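Amphoterin-induced protein 1 (Mus musculus, PDB 2XOT) promotes the growth and fasciculation of neurites from hippocampal neurons and may mediate homophilic and heterophilic cell-cell interaction. Local coordinates at residues 103-109 / 127-133; 136-142 / 163-169. All coordinates share one frame; numbering follows the deposited sequence.

How the interactions relate
Both contacts join successive leucine-rich repeats of the extracellular part of the protein. Interaction 1 stacks LRR 3 on LRR 4 through the loops that run between strands, and interaction 2 stacks LRR 5 on LRR 6 through the parallel sheet. They follow one another along the chain, with centres about 14 Å apart, and meet in the hydrophobic interior of the solenoid, where Phe132 CE1 of interaction 1 lies 3.9 Å from Leu141 CD1 of interaction 2. Only interaction 2 is within reach of the second subunit, on the face carrying Tyr142, Leu167 and Asp169. This agrees with the role of the repeats in homodimerisation; interaction 1 belongs to the repeat stacking behind that sheet.

Interaction 1: residues 103-109 / 127-133; sequences LDEFLFS and VDRNAFE
Phe108 and Phe132 are equivalent phenylalanines of LRR 3 and LRR 4, placed one after the other, as in the phenylalanine spine of many extracellular leucine-rich repeat proteins. Their side chains run side by side with ring planes 20° apart, but the rings are slid so far that they barely overlap, and they touch at Phe108 CD2 and Phe132 CE1, 3.7 Å apart. Each CG lies beside its own backbone N (chi1 -61° in Phe108, -46° in Phe132), which sends both rings into the interior, where Leu117 of strand 116-118 meets them. Leu103 adds one methyl of its branched end, CD2, crossing obliquely to Phe132 CZ at 3.7 Å.

Backbone bonds hold the two loops in step. A type II turn from Asp104 to Leu107, with Phe106 in the left-handed conformation, presents Phe106 N to Asn130 O at 2.7 Å. Phe108 N meets Ala131 O at 2.9 Å. Alanine suits this seam, its small CB fitting 3.3 Å from Asp104 O, close against the turn. Asp128 shapes the opposing loop by an Asx turn, OD1 accepting from Asn130 N at 2.7 Å.

At the outer end Ser109 OG, held beside its own backbone N, donates to Glu133 O at 2.6 Å. An alanine here removes the hydroxyl and would probably leave the Glu133 carbonyl without this donor and make the outer end of the seam less firmly held. Farther out, Glu105 and Asn130 run alongside each other, touching at their CB atoms, 3.6 Å apart. The contact thus grades from aromatic and aliphatic packing inside, through main-chain hydrogen bonds, to mostly polar side chains outside, among which the Phe106 ring also lies, so neighbouring repeats are probably fixed in position chiefly by backbone bonds and buried rings.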
loop_
_atom_site.group_PDB
_atom_site.type_symbol
_atom_site.label_atom_id
_atom_site.label_comp_id
_atom_site.label_asym_id
_atom_site.label_seq_id
_atom_site.Cartn_x
_atom_site.Cartn_y
_atom_site.Cartn_z
ATOM N N LEU B 103 3.922 5.737 -25.968
ATOM C CA LEU B 103 3.800 6.479 -24.724
ATOM C C LEU B 103 4.045 7.949 -25.050
ATOM O O LEU B 103 5.173 8.413 -25.056
ATOM C CB LEU B 103 4.829 5.952 -23.710
ATOM C CG LEU B 103 4.386 4.855 -22.735
ATOM C CD1 LEU B 103 3.352 3.895 -23.307
ATOM C CD2 LEU B 103 5.602 4.100 -22.235
ATOM N N ASP B 104 2.973 8.669 -25.358
ATOM C CA ASP B 104 3.075 10.026 -25.876
ATOM C C ASP B 104 3.568 10.969 -24.795
ATOM O O ASP B 104 3.402 10.685 -23.610
ATOM C CB ASP B 104 1.717 10.509 -26.377
ATOM C CG ASP B 104 1.397 10.026 -27.773
ATOM O OD1 ASP B 104 1.984 9.022 -28.226
ATOM O OD2 ASP B 104 0.540 10.665 -28.430
ATOM N N GLU B 105 4.164 12.091 -25.198
ATOM C CA GLU B 105 4.700 13.046 -24.219
ATOM C C GLU B 105 3.606 13.582 -23.312
ATOM O O GLU B 105 2.485 13.840 -23.761
ATOM C CB GLU B 105 5.456 14.195 -24.891
ATOM C CG GLU B 105 4.659 14.973 -25.911
ATOM C CD GLU B 105 5.357 16.256 -26.357
ATOM O OE1 GLU B 105 6.551 16.492 -26.000
ATOM O OE2 GLU B 105 4.676 17.032 -27.060
ATOM N N PHE B 106 3.942 13.706 -22.026
ATOM C CA PHE B 106 3.023 14.099 -20.963
ATOM C C PHE B 106 1.811 13.190 -20.730
ATOM O O PHE B 106 0.886 13.583 -20.020
ATOM C CB PHE B 106 2.580 15.550 -21.158
ATOM C CG PHE B 106 3.690 16.453 -21.606
ATOM C CD1 PHE B 106 4.864 16.527 -20.889
ATOM C CD2 PHE B 106 3.570 17.204 -22.762
ATOM C CE1 PHE B 106 5.900 17.342 -21.307
ATOM C CE2 PHE B 106 4.602 18.015 -23.185
ATOM C CZ PHE B 106 5.761 18.088 -22.465
ATOM N N LEU B 107 1.826 11.969 -21.268
ATOM C CA LEU B 107 0.663 11.064 -21.156
ATOM C C LEU B 107 0.239 10.754 -19.719
ATOM O O LEU B 107 -0.949 10.618 -19.444
ATOM C CB LEU B 107 0.918 9.743 -21.901
ATOM C CG LEU B 107 -0.277 8.824 -22.119
ATOM C CD1 LEU B 107 -1.370 9.507 -22.957
ATOM C CD2 LEU B 107 0.169 7.532 -22.785
ATOM N N PHE B 108 1.202 10.666 -18.800
ATOM C CA PHE B 108 0.911 10.323 -17.401
ATOM C C PHE B 108 1.154 11.495 -16.459
ATOM O O PHE B 108 1.053 11.343 -15.259
ATOM C CB PHE B 108 1.764 9.126 -16.982
ATOM C CG PHE B 108 1.502 7.867 -17.805
ATOM C CD1 PHE B 108 0.299 7.203 -17.712
ATOM C CD2 PHE B 108 2.461 7.371 -18.670
ATOM C CE1 PHE B 108 0.047 6.078 -18.463
ATOM C CE2 PHE B 108 2.210 6.234 -19.409
ATOM C CZ PHE B 108 0.997 5.599 -19.303
ATOM N N SER B 109 1.446 12.665 -17.014
ATOM C CA SER B 109 1.806 13.844 -16.231
ATOM C C SER B 109 0.706 14.421 -15.346
ATOM O O SER B 109 1.000 15.186 -14.423
ATOM C CB SER B 109 2.322 14.937 -17.155
ATOM O OG SER B 109 3.547 14.535 -17.692
ATOM N N VAL B 127 10.144 4.378 -25.559
ATOM C CA VAL B 127 9.769 5.053 -24.314
ATOM C C VAL B 127 10.213 6.517 -24.362
ATOM O O VAL B 127 11.408 6.800 -24.385
ATOM C CB VAL B 127 10.427 4.357 -23.070
ATOM C CG1 VAL B 127 9.946 5.013 -21.746
ATOM C CG2 VAL B 127 10.118 2.862 -23.065
ATOM N N ASP B 128 9.257 7.446 -24.419
ATOM C CA ASP B 128 9.565 8.884 -24.406
ATOM C C ASP B 128 9.664 9.334 -22.956
ATOM O O ASP B 128 8.707 9.211 -22.229
ATOM C CB ASP B 128 8.457 9.680 -25.134
ATOM C CG ASP B 128 8.731 11.188 -25.181
ATOM O OD1 ASP B 128 9.531 11.704 -24.356
ATOM O OD2 ASP B 128 8.141 11.864 -26.059
ATOM N N ARG B 129 10.809 9.864 -22.549
ATOM C CA ARG B 129 10.984 10.415 -21.183
ATOM C C ARG B 129 9.866 11.351 -20.733
ATOM O O ARG B 129 9.522 11.400 -19.535
ATOM C CB ARG B 129 12.288 11.186 -21.074
ATOM C CG ARG B 129 12.418 12.027 -19.797
ATOM C CD ARG B 129 12.391 11.141 -18.524
ATOM N NE ARG B 129 12.451 11.921 -17.287
ATOM C CZ ARG B 129 11.427 12.594 -16.755
ATOM N NH1 ARG B 129 10.240 12.612 -17.345
ATOM N NH2 ARG B 129 11.591 13.295 -15.633
ATOM N N ASN B 130 9.317 12.116 -21.673
ATOM C CA ASN B 130 8.287 13.084 -21.340
ATOM C C ASN B 130 6.924 12.468 -21.036
ATOM O O ASN B 130 6.069 13.138 -20.486
ATOM C CB ASN B 130 8.157 14.138 -22.451
ATOM C CG ASN B 130 9.347 15.090 -22.499
ATOM O OD1 ASN B 130 9.691 15.599 -23.569
ATOM N ND2 ASN B 130 9.987 15.330 -21.339
ATOM N N ALA B 131 6.698 11.202 -21.371
ATOM C CA ALA B 131 5.444 10.539 -20.961
ATOM C C ALA B 131 5.268 10.552 -19.434
ATOM O O ALA B 131 4.142 10.590 -18.915
ATOM C CB ALA B 131 5.374 9.105 -21.513
ATOM N N PHE B 132 6.386 10.538 -18.722
ATOM C CA PHE B 132 6.396 10.468 -17.253
ATOM C C PHE B 132 6.845 11.756 -16.572
ATOM O O PHE B 132 7.172 11.769 -15.386
ATOM C CB PHE B 132 7.292 9.337 -16.824
ATOM C CG PHE B 132 7.050 8.070 -17.596
ATOM C CD1 PHE B 132 6.061 7.180 -17.203
ATOM C CD2 PHE B 132 7.805 7.777 -18.710
ATOM C CE1 PHE B 132 5.829 6.027 -17.924
ATOM C CE2 PHE B 132 7.587 6.622 -19.414
ATOM C CZ PHE B 132 6.599 5.741 -19.014
ATOM N N GLU B 133 6.851 12.839 -17.325
ATOM C CA GLU B 133 7.214 14.135 -16.769
ATOM C C GLU B 133 6.307 14.489 -15.592
ATOM O O GLU B 133 5.092 14.326 -15.671
ATOM C CB GLU B 133 7.153 15.203 -17.854
ATOM C CG GLU B 133 7.614 16.570 -17.429
ATOM C CD GLU B 133 9.103 16.669 -17.214
ATOM O OE1 GLU B 133 9.840 15.682 -17.465
ATOM O OE2 GLU B 133 9.545 17.757 -16.793
#

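Interaction 2: residues 136-142 / 163-169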
loop_
_atom_site.group_PDB
_atom_site.type_symbol
_atom_site.label_atom_id
_atom_site.label_comp_id
_atom_site.label_asym_id
_atom_site.label_seq_id
_atom_site.Cartn_x
_atom_site.Cartn_y
_atom_site.Cartn_z
ATOM N N ALA B 136 6.202 12.940 -9.594
ATOM C CA ALA B 136 7.144 13.061 -8.480
ATOM C C ALA B 136 7.072 11.889 -7.512
ATOM O O ALA B 136 7.999 11.687 -6.729
ATOM C CB ALA B 136 6.913 14.377 -7.720
ATOM N N GLN B 137 5.980 11.131 -7.529
ATOM C CA GLN B 137 5.771 10.073 -6.548
ATOM C C GLN B 137 5.930 8.668 -7.124
ATOM O O GLN B 137 5.677 7.717 -6.419
ATOM C CB GLN B 137 4.369 10.178 -5.940
ATOM C CG GLN B 137 4.090 11.519 -5.280
ATOM C CD GLN B 137 4.996 11.785 -4.096
ATOM O OE1 GLN B 137 5.492 10.860 -3.449
ATOM N NE2 GLN B 137 5.207 13.051 -3.800
ATOM N N LEU B 138 6.319 8.548 -8.389
ATOM C CA LEU B 138 6.343 7.250 -9.081
ATOM C C LEU B 138 7.514 6.443 -8.576
ATOM O O LEU B 138 8.666 6.850 -8.749
ATOM C CB LEU B 138 6.424 7.404 -10.598
ATOM C CG LEU B 138 6.244 6.099 -11.405
ATOM C CD1 LEU B 138 4.814 5.587 -11.228
ATOM C CD2 LEU B 138 6.557 6.314 -12.866
ATOM N N GLN B 139 7.195 5.303 -7.942
ATOM C CA GLN B 139 8.190 4.418 -7.326
ATOM C C GLN B 139 8.525 3.158 -8.161
ATOM O O GLN B 139 9.670 2.691 -8.163
ATOM C CB GLN B 139 7.727 4.031 -5.927
ATOM C CG GLN B 139 7.626 5.219 -4.982
ATOM C CD GLN B 139 7.161 4.844 -3.579
ATOM O OE1 GLN B 139 6.934 3.680 -3.289
ATOM N NE2 GLN B 139 7.039 5.846 -2.692
ATOM N N LYS B 140 7.545 2.625 -8.878
ATOM C CA LYS B 140 7.710 1.363 -9.619
ATOM C C LYS B 140 7.114 1.476 -11.029
ATOM O O LYS B 140 5.941 1.785 -11.172
ATOM C CB LYS B 140 7.003 0.209 -8.893
ATOM C CG LYS B 140 7.468 -0.055 -7.454
ATOM C CD LYS B 140 6.527 -0.998 -6.741
ATOM C CE LYS B 140 6.883 -1.154 -5.276
ATOM N NZ LYS B 140 6.040 -2.251 -4.650
ATOM N N LEU B 141 7.913 1.208 -12.049
ATOM C CA LEU B 141 7.444 1.207 -13.434
ATOM C C LEU B 141 7.771 -0.120 -14.124
ATOM O O LEU B 141 8.945 -0.436 -14.378
ATOM C CB LEU B 141 8.083 2.364 -14.195
ATOM C CG LEU B 141 7.817 2.553 -15.686
ATOM C CD1 LEU B 141 6.297 2.711 -15.993
ATOM C CD2 LEU B 141 8.657 3.769 -16.193
ATOM N N TYR B 142 6.719 -0.865 -14.469
ATOM C CA TYR B 142 6.861 -2.205 -15.054
ATOM C C TYR B 142 6.587 -2.132 -16.559
ATOM O O TYR B 142 5.485 -1.820 -16.971
ATOM C CB TYR B 142 5.884 -3.176 -14.415
ATOM C CG TYR B 142 6.162 -3.574 -12.959
ATOM C CD1 TYR B 142 6.741 -4.801 -12.655
ATOM C CD2 TYR B 142 5.799 -2.757 -11.903
ATOM C CE1 TYR B 142 6.967 -5.189 -11.344
ATOM C CE2 TYR B 142 6.018 -3.143 -10.567
ATOM C CZ TYR B 142 6.626 -4.342 -10.308
ATOM O OH TYR B 142 6.847 -4.755 -9.014
ATOM N N PRO B 163 12.507 11.157 -9.401
ATOM C CA PRO B 163 13.228 11.175 -8.133
ATOM C C PRO B 163 12.964 10.000 -7.211
ATOM O O PRO B 163 13.833 9.649 -6.402
ATOM C CB PRO B 163 12.739 12.476 -7.474
ATOM C CG PRO B 163 11.422 12.712 -8.057
ATOM C CD PRO B 163 11.526 12.254 -9.471
ATOM N N LYS B 164 11.782 9.393 -7.286
ATOM C CA LYS B 164 11.473 8.289 -6.375
ATOM C C LYS B 164 11.469 6.934 -7.073
ATOM O O LYS B 164 11.118 5.923 -6.452
ATOM C CB LYS B 164 10.151 8.529 -5.680
ATOM C CG LYS B 164 10.172 9.701 -4.713
ATOM C CD LYS B 164 8.974 9.631 -3.791
ATOM C CE LYS B 164 8.863 10.862 -2.919
ATOM N NZ LYS B 164 7.780 10.692 -1.899
ATOM N N LEU B 165 11.895 6.888 -8.332
ATOM C CA LEU B 165 11.832 5.637 -9.082
ATOM C C LEU B 165 12.872 4.634 -8.583
ATOM O O LEU B 165 14.065 4.810 -8.771
ATOM C CB LEU B 165 11.981 5.869 -10.590
ATOM C CG LEU B 165 11.745 4.626 -11.461
ATOM C CD1 LEU B 165 10.289 4.179 -11.407
ATOM C CD2 LEU B 165 12.158 4.888 -12.887
ATOM N N MET B 166 12.391 3.553 -7.987
ATOM C CA MET B 166 13.232 2.569 -7.334
ATOM C C MET B 166 13.069 1.157 -7.940
ATOM O O MET B 166 13.778 0.234 -7.534
ATOM C CB MET B 166 12.786 2.479 -5.907
ATOM C CG MET B 166 11.462 1.677 -5.828
ATOM S SD MET B 166 11.090 1.303 -4.203
ATOM C CE MET B 166 11.927 -0.262 -3.979
ATOM N N LEU B 167 12.098 0.985 -8.848
ATOM C CA LEU B 167 11.921 -0.263 -9.602
ATOM C C LEU B 167 11.558 0.083 -11.038
ATOM O O LEU B 167 10.552 0.756 -11.286
ATOM C CB LEU B 167 10.832 -1.143 -8.986
ATOM C CG LEU B 167 10.648 -2.587 -9.514
ATOM C CD1 LEU B 167 9.928 -3.415 -8.456
ATOM C CD2 LEU B 167 9.912 -2.718 -10.882
ATOM N N LEU B 168 12.406 -0.336 -11.965
ATOM C CA LEU B 168 12.207 -0.165 -13.388
ATOM C C LEU B 168 12.455 -1.528 -14.049
ATOM O O LEU B 168 13.597 -1.986 -14.171
ATOM C CB LEU B 168 13.172 0.884 -13.924
ATOM C CG LEU B 168 13.163 1.114 -15.433
ATOM C CD1 LEU B 168 11.766 1.529 -15.901
ATOM C CD2 LEU B 168 14.189 2.143 -15.838
ATOM N N ASP B 169 11.374 -2.178 -14.462
ATOM C CA ASP B 169 11.443 -3.527 -15.030
ATOM C C ASP B 169 11.421 -3.433 -16.548
ATOM O O ASP B 169 10.399 -3.103 -17.149
ATOM C CB ASP B 169 10.279 -4.362 -14.513
ATOM C CG ASP B 169 10.346 -5.800 -14.951
ATOM O OD1 ASP B 169 11.349 -6.214 -15.576
ATOM O OD2 ASP B 169 9.369 -6.511 -14.678
HETATM O O HOH W 1 9.453 9.496 -9.252
#
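Ala136 begins the contact by lining the aliphatic stem of Lys164 with its carbonyl oxygen. The extended lysine then brings NZ to Gln137 OE1 at 2.8 Å, an amine-to-amide hydrogen bond suited to this solvent-facing edge. Leu138 O is linked through a water to Lys164 N. Gln139 O is gripped twice, by Met166 N at 2.9 Å and by Leu167 N at 3.0 Å, just where the parallel strands start. Lys140 lays its CG against Leu167 CB, its long chain carrying the charge away from strand 167-169.

Leu141 makes two hydrogen bonds to the next strand: its N donates to Leu167 O at 2.8 Å, and its O accepts from Asp169 N at 3.0 Å. With CG anti to the backbone N (chi1 177°) it runs beside Leu168 into the interior, Leu141 CD2 and Leu168 CD1 3.8 Å apart. Tyr142 lies on the other face, where Leu167 CD2 sits 3.8 Å from its ring centroid, a CH-pi contact 14° off the normal; its OH bonds to Asn21 of the second subunit. Asp169 OD1 is hydrogen-bonded to Ser171 OG, and OD2 to Ser20 OG of the second subunit. Strand 116-118 continues the sheet beyond 140-142, and strand 194-195 beyond 167-169.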